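Local coordinates for protein alkane monooxygenase (Geobacillus thermodenitrificans, PDB 3B9O) that is a monooxygenase of the luciferase-like family, built on a TIM-barrel fold, with flavin mononucleotide bound in the model, at residues 111-120 with 206-214; 173-181 with 191-199. One frame throughout, in Å; residues are numbered along the deposited sequence.

Overall arrangement
Both contacts lie on the same side of the chain's centre, and their own centres are about 14 Å apart. Contact 1 is partly buried: helix 112-125, which follows a strand of the parallel barrel sheet, receives the segment 206-214, a short strand and the loop after it, through rings, aliphatic groups and two side-chain hydrogen bonds. Contact 2, whose centre is about 31 Å from the centre of the chain, is a surface contact between the chain leaving helix 154-174 and the loop 191-199, and it relies far more on backbone hydrogen bonds. In sequence, contact 2 falls wholly between the two segments of contact 1. The two also touch, through Ser-175 with His-212 and Pro-209 with Ile-199.

Contact 1. Residues 111-120 with 206-214; sequences HPYGHARRMS and FEVPGPHLC
Pro-112 lays its CG over the centre of one face of the Phe-206 ring, 3.8 Å from the centroid, a CH-pi contact tightened by CD near CE2. Phe-206 also turns an edge toward the face of His-111, the two planes at 80°, and Val-208 CG2 sits at the edge of that imidazole. At the second residue of the helix, Tyr-113 stands with CG anti to its backbone N (chi1 -166°), which carries its hydroxyl to the loop: OH donates to Pro-211 O over 2.8 Å, almost straight on to the carbonyl. Leu-213 crosses this ring at about a right angle, CD1 3.6 Å from CE2.

The helix is 112-125 of the TIM barrel, and the loop runs along it from the short strand 207-208, passing a cis peptide before Pro-211. His-212 lies buried with its ring edge to the helix. NE2 shares a 2.8 Å hydrogen bond with Ser-120 OG in the ring plane, while ND1 bonds a water that donates to Tyr-113 O, so both ring nitrogens are engaged and the rotation of the ring is fixed. Trp-172 of helix 154-174 meets the same imidazole. Beyond it, Cys-214 SG settles between Arg-117 CG, at 3.5 Å, and Ser-120 CB.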
loop_
_atom_site.group_PDB
_atom_site.type_symbol
_atom_site.label_atom_id
_atom_site.label_comp_id
_atom_site.label_asym_id
_atom_site.label_seq_id
_atom_site.Cartn_x
_atom_site.Cartn_y
_atom_site.Cartn_z
ATOM N N HIS A 111 4.624 -2.095 19.171
ATOM C CA HIS A 111 6.078 -1.991 19.336
ATOM C C HIS A 111 6.828 -2.573 18.149
ATOM O O HIS A 111 6.450 -3.639 17.630
ATOM C CB HIS A 111 6.525 -2.660 20.658
ATOM C CG HIS A 111 7.957 -2.387 21.015
ATOM N ND1 HIS A 111 8.326 -1.390 21.898
ATOM C CD2 HIS A 111 9.109 -2.938 20.569
ATOM C CE1 HIS A 111 9.646 -1.359 22.003
ATOM N NE2 HIS A 111 10.147 -2.284 21.198
ATOM N N PRO A 112 7.902 -1.896 17.707
ATOM C CA PRO A 112 8.704 -2.420 16.593
ATOM C C PRO A 112 9.333 -3.807 16.764
ATOM O O PRO A 112 9.610 -4.441 15.761
ATOM C CB PRO A 112 9.810 -1.343 16.405
ATOM C CG PRO A 112 9.826 -0.624 17.738
ATOM C CD PRO A 112 8.409 -0.577 18.156
ATOM N N TYR A 113 9.577 -4.261 17.994
ATOM C CA TYR A 113 10.296 -5.536 18.180
ATOM C C TYR A 113 9.406 -6.684 17.720
ATOM O O TYR A 113 9.909 -7.617 17.091
ATOM C CB TYR A 113 10.711 -5.748 19.631
ATOM C CG TYR A 113 11.733 -6.839 19.867
ATOM C CD1 TYR A 113 13.079 -6.656 19.526
ATOM C CD2 TYR A 113 11.365 -8.020 20.485
ATOM C CE1 TYR A 113 14.016 -7.638 19.787
ATOM C CE2 TYR A 113 12.310 -9.014 20.784
ATOM C CZ TYR A 113 13.619 -8.808 20.443
ATOM O OH TYR A 113 14.549 -9.778 20.687
ATOM N N GLY A 114 8.104 -6.564 17.998
ATOM C CA GLY A 114 7.110 -7.570 17.595
ATOM C C GLY A 114 6.854 -7.514 16.092
ATOM O O GLY A 114 6.774 -8.560 15.430
ATOM N N HIS A 115 6.761 -6.294 15.551
ATOM C CA HIS A 115 6.670 -6.091 14.124
ATOM C C HIS A 115 7.874 -6.640 13.349
ATOM O O HIS A 115 7.728 -7.213 12.253
ATOM C CB HIS A 115 6.474 -4.617 13.761
ATOM C CG HIS A 115 6.130 -4.419 12.318
ATOM N ND1 HIS A 115 6.909 -3.680 11.458
ATOM C CD2 HIS A 115 5.123 -4.935 11.571
ATOM C CE1 HIS A 115 6.369 -3.701 10.255
ATOM N NE2 HIS A 115 5.285 -4.458 10.298
ATOM N N ALA A 116 9.073 -6.453 13.890
ATOM C CA ALA A 116 10.245 -6.889 13.175
ATOM C C ALA A 116 10.237 -8.403 12.987
ATOM O O ALA A 116 10.543 -8.889 11.895
ATOM C CB ALA A 116 11.544 -6.418 13.885
ATOM N N ARG A 117 9.885 -9.131 14.040
ATOM C CA ARG A 117 9.783 -10.588 13.982
ATOM C C ARG A 117 8.664 -11.001 12.999
ATOM O O ARG A 117 8.865 -11.937 12.248
ATOM C CB ARG A 117 9.515 -11.226 15.341
ATOM C CG ARG A 117 9.419 -12.785 15.247
ATOM C CD ARG A 117 9.345 -13.470 16.587
ATOM N NE ARG A 117 7.984 -13.381 17.092
ATOM C CZ ARG A 117 7.456 -14.223 17.963
ATOM N NH1 ARG A 117 8.195 -15.215 18.467
ATOM N NH2 ARG A 117 6.201 -14.056 18.350
ATOM N N ARG A 118 7.515 -10.329 13.028
ATOM C CA ARG A 118 6.416 -10.647 12.088
ATOM C C ARG A 118 6.848 -10.517 10.619
ATOM O O ARG A 118 6.539 -11.396 9.785
ATOM C CB ARG A 118 5.154 -9.768 12.318
ATOM C CG ARG A 118 4.303 -10.180 13.553
ATOM C CD ARG A 118 2.991 -9.418 13.551
ATOM N NE ARG A 118 2.310 -9.662 14.824
ATOM C CZ ARG A 118 2.512 -8.973 15.937
ATOM N NH1 ARG A 118 3.343 -7.929 15.953
ATOM N NH2 ARG A 118 1.855 -9.324 17.037
ATOM N N MET A 119 7.512 -9.404 10.297
ATOM C CA MET A 119 7.973 -9.138 8.926
ATOM C C MET A 119 9.092 -10.084 8.516
ATOM O O MET A 119 9.129 -10.543 7.377
ATOM C CB MET A 119 8.430 -7.680 8.759
ATOM C CG MET A 119 7.308 -6.660 8.912
ATOM S SD MET A 119 5.919 -6.960 7.792
ATOM C CE MET A 119 4.799 -7.757 8.833
ATOM N N SER A 120 10.022 -10.356 9.423
ATOM C CA SER A 120 11.066 -11.355 9.125
ATOM C C SER A 120 10.428 -12.735 8.846
ATOM O O SER A 120 10.882 -13.464 7.956
ATOM C CB SER A 120 12.090 -11.477 10.250
ATOM O OG SER A 120 12.963 -10.332 10.293
ATOM N N PHE A 206 12.110 4.807 21.702
ATOM C CA PHE A 206 12.418 3.391 21.921
ATOM C C PHE A 206 13.755 3.126 22.570
ATOM O O PHE A 206 14.748 3.824 22.325
ATOM C CB PHE A 206 12.353 2.650 20.564
ATOM C CG PHE A 206 11.019 2.761 19.901
ATOM C CD1 PHE A 206 10.879 3.444 18.701
ATOM C CD2 PHE A 206 9.895 2.174 20.499
ATOM C CE1 PHE A 206 9.632 3.547 18.089
ATOM C CE2 PHE A 206 8.653 2.261 19.917
ATOM C CZ PHE A 206 8.508 2.959 18.706
ATOM N N GLU A 207 13.785 2.056 23.338
ATOM C CA GLU A 207 14.997 1.509 23.899
ATOM C C GLU A 207 14.955 -0.002 23.632
ATOM O O GLU A 207 14.135 -0.723 24.217
ATOM C CB GLU A 207 15.046 1.792 25.413
ATOM C CG GLU A 207 16.393 1.442 26.061
ATOM C CD GLU A 207 17.435 2.510 25.773
ATOM O OE1 GLU A 207 17.081 3.715 25.695
ATOM O OE2 GLU A 207 18.620 2.151 25.625
ATOM N N VAL A 208 15.822 -0.462 22.736
ATOM C CA VAL A 208 15.806 -1.851 22.243
ATOM C C VAL A 208 17.228 -2.379 22.163
ATOM O O VAL A 208 17.921 -2.156 21.181
ATOM C CB VAL A 208 15.106 -1.993 20.853
ATOM C CG1 VAL A 208 15.126 -3.466 20.369
ATOM C CG2 VAL A 208 13.692 -1.465 20.918
ATOM N N PRO A 209 17.674 -3.063 23.221
ATOM C CA PRO A 209 19.018 -3.680 23.219
ATOM C C PRO A 209 19.235 -4.734 22.130
ATOM O O PRO A 209 20.353 -4.890 21.654
ATOM C CB PRO A 209 19.172 -4.273 24.628
ATOM C CG PRO A 209 17.817 -4.176 25.288
ATOM C CD PRO A 209 16.953 -3.216 24.496
ATOM N N GLY A 210 18.179 -5.417 21.675
ATOM C CA GLY A 210 18.382 -6.451 20.638
ATOM C C GLY A 210 18.839 -7.666 21.410
ATOM O O GLY A 210 18.735 -7.673 22.667
ATOM N N PRO A 211 19.319 -8.717 20.718
ATOM C CA PRO A 211 19.408 -8.909 19.267
ATOM C C PRO A 211 18.004 -9.183 18.683
ATOM O O PRO A 211 17.009 -9.325 19.433
ATOM C CB PRO A 211 20.289 -10.148 19.135
ATOM C CG PRO A 211 20.025 -10.908 20.404
ATOM C CD PRO A 211 19.807 -9.891 21.463
ATOM N N HIS A 212 17.934 -9.254 17.363
ATOM C CA HIS A 212 16.707 -9.665 16.697
ATOM C C HIS A 212 16.478 -11.165 16.995
ATOM O O HIS A 212 17.421 -11.934 17.262
ATOM C CB HIS A 212 16.881 -9.407 15.197
ATOM C CG HIS A 212 15.642 -9.602 14.382
ATOM N ND1 HIS A 212 14.382 -9.280 14.849
ATOM C CD2 HIS A 212 15.483 -10.017 13.100
ATOM C CE1 HIS A 212 13.492 -9.501 13.889
ATOM N NE2 HIS A 212 14.131 -9.954 12.823
ATOM N N LEU A 213 15.216 -11.567 16.977
ATOM C CA LEU A 213 14.847 -12.962 17.250
ATOM C C LEU A 213 15.003 -13.876 16.017
ATOM O O LEU A 213 15.044 -15.081 16.158
ATOM C CB LEU A 213 13.391 -13.005 17.764
ATOM C CG LEU A 213 13.154 -12.456 19.210
ATOM C CD1 LEU A 213 11.661 -12.320 19.560
ATOM C CD2 LEU A 213 13.917 -13.253 20.320
ATOM N N CYS A 214 15.090 -13.288 14.820
ATOM C CA CYS A 214 15.058 -14.042 13.567
ATOM C C CYS A 214 16.392 -14.036 12.811
ATOM O O CYS A 214 17.190 -13.080 12.865
ATOM C CB CYS A 214 13.939 -13.491 12.639
ATOM S SG CYS A 214 12.408 -13.118 13.468
HETATM O O HOH W 1 12.526 -9.561 16.995
#

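Contact 2. Residues 173-181 with 191-199; sequences EGSWEDNAV and TDPSKVHEI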
loop_
_atom_site.group_PDB
_atom_site.type_symbol
_atom_site.label_atom_id
_atom_site.label_comp_id
_atom_site.label_asym_id
_atom_site.label_seq_id
_atom_site.Cartn_x
_atom_site.Cartn_y
_atom_site.Cartn_z
ATOM N N GLU A 173 18.940 -5.746 9.423
ATOM C CA GLU A 173 20.152 -5.594 8.624
ATOM C C GLU A 173 21.403 -5.807 9.445
ATOM O O GLU A 173 22.407 -6.273 8.925
ATOM C CB GLU A 173 20.254 -4.182 8.023
ATOM C CG GLU A 173 19.105 -3.770 7.053
ATOM C CD GLU A 173 19.156 -4.556 5.749
ATOM O OE1 GLU A 173 18.083 -4.789 5.175
ATOM O OE2 GLU A 173 20.260 -4.925 5.313
ATOM N N GLY A 174 21.349 -5.439 10.709
ATOM C CA GLY A 174 22.588 -5.395 11.512
ATOM C C GLY A 174 22.761 -6.413 12.647
ATOM O O GLY A 174 23.890 -6.677 13.119
ATOM N N SER A 175 21.666 -6.969 13.132
ATOM C CA SER A 175 21.774 -7.810 14.303
ATOM C C SER A 175 22.476 -9.146 14.032
ATOM O O SER A 175 23.393 -9.541 14.772
ATOM C CB SER A 175 20.410 -7.976 14.931
ATOM O OG SER A 175 20.460 -8.822 16.063
ATOM N N TRP A 176 22.058 -9.851 12.989
ATOM C CA TRP A 176 22.665 -11.126 12.614
ATOM C C TRP A 176 23.425 -10.863 11.334
ATOM O O TRP A 176 22.864 -10.282 10.418
ATOM C CB TRP A 176 21.602 -12.189 12.295
ATOM C CG TRP A 176 20.754 -12.622 13.471
ATOM C CD1 TRP A 176 20.103 -11.794 14.380
ATOM C CD2 TRP A 176 20.466 -13.956 13.878
ATOM N NE1 TRP A 176 19.468 -12.553 15.311
ATOM C CE2 TRP A 176 19.649 -13.879 15.009
ATOM C CE3 TRP A 176 20.810 -15.230 13.378
ATOM C CZ2 TRP A 176 19.163 -15.026 15.667
ATOM C CZ3 TRP A 176 20.328 -16.361 14.031
ATOM C CH2 TRP A 176 19.521 -16.255 15.167
ATOM N N GLU A 177 24.662 -11.346 11.268
ATOM C CA GLU A 177 25.505 -11.243 10.093
ATOM C C GLU A 177 25.027 -12.221 9.004
ATOM O O GLU A 177 24.349 -13.211 9.304
ATOM C CB GLU A 177 26.960 -11.527 10.485
ATOM C CG GLU A 177 27.504 -10.545 11.551
ATOM C CD GLU A 177 29.001 -10.716 11.829
ATOM O OE1 GLU A 177 29.403 -10.517 13.012
ATOM O OE2 GLU A 177 29.744 -11.073 10.880
ATOM N N ASP A 178 25.363 -11.927 7.747
ATOM C CA ASP A 178 24.929 -12.744 6.603
ATOM C C ASP A 178 24.922 -14.250 6.754
ATOM O O ASP A 178 23.905 -14.913 6.465
ATOM C CB ASP A 178 25.657 -12.358 5.324
ATOM C CG ASP A 178 25.129 -11.072 4.743
ATOM O OD1 ASP A 178 25.640 -10.684 3.670
ATOM O OD2 ASP A 178 24.205 -10.453 5.350
ATOM N N ASN A 179 26.053 -14.771 7.203
ATOM C CA ASN A 179 26.271 -16.197 7.298
ATOM C C ASN A 179 26.307 -16.631 8.763
ATOM O O ASN A 179 27.081 -17.513 9.120
ATOM C CB ASN A 179 27.623 -16.520 6.639
ATOM C CG ASN A 179 27.673 -16.108 5.155
ATOM O OD1 ASN A 179 28.539 -15.314 4.739
ATOM N ND2 ASN A 179 26.771 -16.674 4.345
ATOM N N ALA A 180 25.496 -15.996 9.611
ATOM C CA ALA A 180 25.472 -16.324 11.029
ATOM C C ALA A 180 25.069 -17.792 11.213
ATOM O O ALA A 180 25.645 -18.519 12.054
ATOM C CB ALA A 180 24.504 -15.385 11.802
ATOM N N VAL A 181 24.088 -18.220 10.424
ATOM C CA VAL A 181 23.577 -19.578 10.532
ATOM C C VAL A 181 24.442 -20.493 9.677
ATOM O O VAL A 181 24.563 -20.281 8.478
ATOM C CB VAL A 181 22.078 -19.673 10.151
ATOM C CG1 VAL A 181 21.559 -21.116 10.290
ATOM C CG2 VAL A 181 21.212 -18.708 11.028
ATOM N N THR A 191 24.044 -21.845 14.831
ATOM C CA THR A 191 24.340 -20.418 14.546
ATOM C C THR A 191 25.586 -20.044 15.324
ATOM O O THR A 191 25.725 -20.369 16.508
ATOM C CB THR A 191 23.189 -19.496 15.007
ATOM O OG1 THR A 191 21.943 -19.892 14.390
ATOM C CG2 THR A 191 23.490 -17.995 14.748
ATOM N N ASP A 192 26.511 -19.387 14.634
ATOM C CA ASP A 192 27.750 -18.864 15.232
ATOM C C ASP A 192 27.422 -17.707 16.180
ATOM O O ASP A 192 27.013 -16.641 15.707
ATOM C CB ASP A 192 28.650 -18.361 14.075
ATOM C CG ASP A 192 30.031 -17.878 14.548
ATOM O OD1 ASP A 192 30.219 -17.518 15.729
ATOM O OD2 ASP A 192 30.933 -17.852 13.690
ATOM N N PRO A 193 27.610 -17.887 17.499
ATOM C CA PRO A 193 27.118 -16.841 18.402
ATOM C C PRO A 193 27.891 -15.504 18.319
ATOM O O PRO A 193 27.373 -14.461 18.730
ATOM C CB PRO A 193 27.203 -17.482 19.801
ATOM C CG PRO A 193 28.049 -18.656 19.652
ATOM C CD PRO A 193 28.262 -19.003 18.223
ATOM N N SER A 194 29.081 -15.531 17.727
ATOM C CA SER A 194 29.868 -14.314 17.545
ATOM C C SER A 194 29.301 -13.451 16.401
ATOM O O SER A 194 29.691 -12.295 16.241
ATOM C CB SER A 194 31.356 -14.638 17.337
ATOM O OG SER A 194 31.658 -15.218 16.069
ATOM N N LYS A 195 28.328 -13.999 15.661
ATOM C CA LYS A 195 27.778 -13.314 14.505
ATOM C C LYS A 195 26.318 -12.910 14.759
ATOM O O LYS A 195 25.629 -12.477 13.858
ATOM C CB LYS A 195 27.922 -14.179 13.248
ATOM C CG LYS A 195 29.350 -14.573 12.915
ATOM C CD LYS A 195 29.483 -15.075 11.449
ATOM C CE LYS A 195 30.981 -15.297 11.060
ATOM N NZ LYS A 195 31.156 -15.393 9.567
ATOM N N VAL A 196 25.888 -13.004 16.015
ATOM C CA VAL A 196 24.596 -12.509 16.441
ATOM C C VAL A 196 24.828 -11.391 17.477
ATOM O O VAL A 196 25.482 -11.620 18.509
ATOM C CB VAL A 196 23.727 -13.643 17.018
ATOM C CG1 VAL A 196 22.435 -13.082 17.630
ATOM C CG2 VAL A 196 23.400 -14.683 15.927
ATOM N N HIS A 197 24.262 -10.209 17.211
ATOM C CA HIS A 197 24.619 -8.967 17.924
ATOM C C HIS A 197 23.450 -8.211 18.512
ATOM O O HIS A 197 22.408 -8.070 17.864
ATOM C CB HIS A 197 25.388 -8.004 16.978
ATOM C CG HIS A 197 26.535 -8.640 16.271
ATOM N ND1 HIS A 197 27.683 -9.022 16.926
ATOM C CD2 HIS A 197 26.703 -8.999 14.975
ATOM C CE1 HIS A 197 28.506 -9.593 16.072
ATOM N NE2 HIS A 197 27.939 -9.583 14.879
ATOM N N GLU A 198 23.619 -7.701 19.741
ATOM C CA GLU A 198 22.706 -6.690 20.284
ATOM C C GLU A 198 22.756 -5.481 19.346
ATOM O O GLU A 198 23.763 -5.249 18.666
ATOM C CB GLU A 198 23.099 -6.271 21.708
ATOM C CG GLU A 198 22.671 -7.232 22.773
ATOM C CD GLU A 198 23.202 -6.913 24.174
ATOM O OE1 GLU A 198 23.956 -5.919 24.373
ATOM O OE2 GLU A 198 22.835 -7.683 25.092
ATOM N N ILE A 199 21.652 -4.755 19.254
ATOM C CA ILE A 199 21.629 -3.525 18.444
ATOM C C ILE A 199 21.829 -2.280 19.305
ATOM O O ILE A 199 22.206 -1.230 18.792
ATOM C CB ILE A 199 20.326 -3.367 17.579
ATOM C CG1 ILE A 199 19.079 -3.278 18.484
ATOM C CG2 ILE A 199 20.272 -4.482 16.510
ATOM C CD1 ILE A 199 17.783 -2.735 17.808
HETATM O O HOH W 2 29.692 -17.960 9.204
#
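Where helix 154-174 of the TIM-barrel protein gives way to a surface excursion, the chain runs out through a type I turn, Glu-177 to Ala-180, into the antiparallel hairpin of strands 181-184 and 189-191. The loop that follows, as far as Ile-199, folds back against it. Val-181 and Thr-191 form a non-hydrogen-bonded antiparallel pair, flanked by the bond from Asp-192 N to Ala-180 O. Farther back, Trp-176 and Val-196 are bridged through their neighbours: Glu-177 N donates to Lys-195 O with an N-H...O angle of 170°, and His-197 N donates to Ser-175 O over 2.7 Å, more bent. Ser-175 adds its hydroxyl, whose OG (chi1 178°, anti to the backbone N) donates to His-197 O in the carbonyl plane and also accepts from His-212 N.

Trp-176 and Val-196 point the same way, side by side. The valine CG2 lies over one face of the indole, 3.7 Å from the centroid of the six-membered ring, and Thr-191 CG2 comes up to CZ3. At the five-membered end, NE1 donates to His-212 O, which together with the valine methyl over the face limits how the indole can turn.

Glu-177 reaches in extended form to His-197 in a His-carboxylate hydrogen bond. NE2 donates to OE1, 2.5 Å away, through the anti lone pair, and the carboxylate and imidazole planes are only 15° apart. Lys-195 crosses the glutamate at about a right angle, its CB against Glu-177 CD and Ala-180 CB. At its far end Lys-195 NZ donates to a water 3.0 Å away, which in turn donates to Asn-179 O. Asp-192 shapes the return of the loop as an Asx turn, its OD1 taking Ser-194 N and, 2.7 Å away on the same face of the carboxylate, Ser-194 OG.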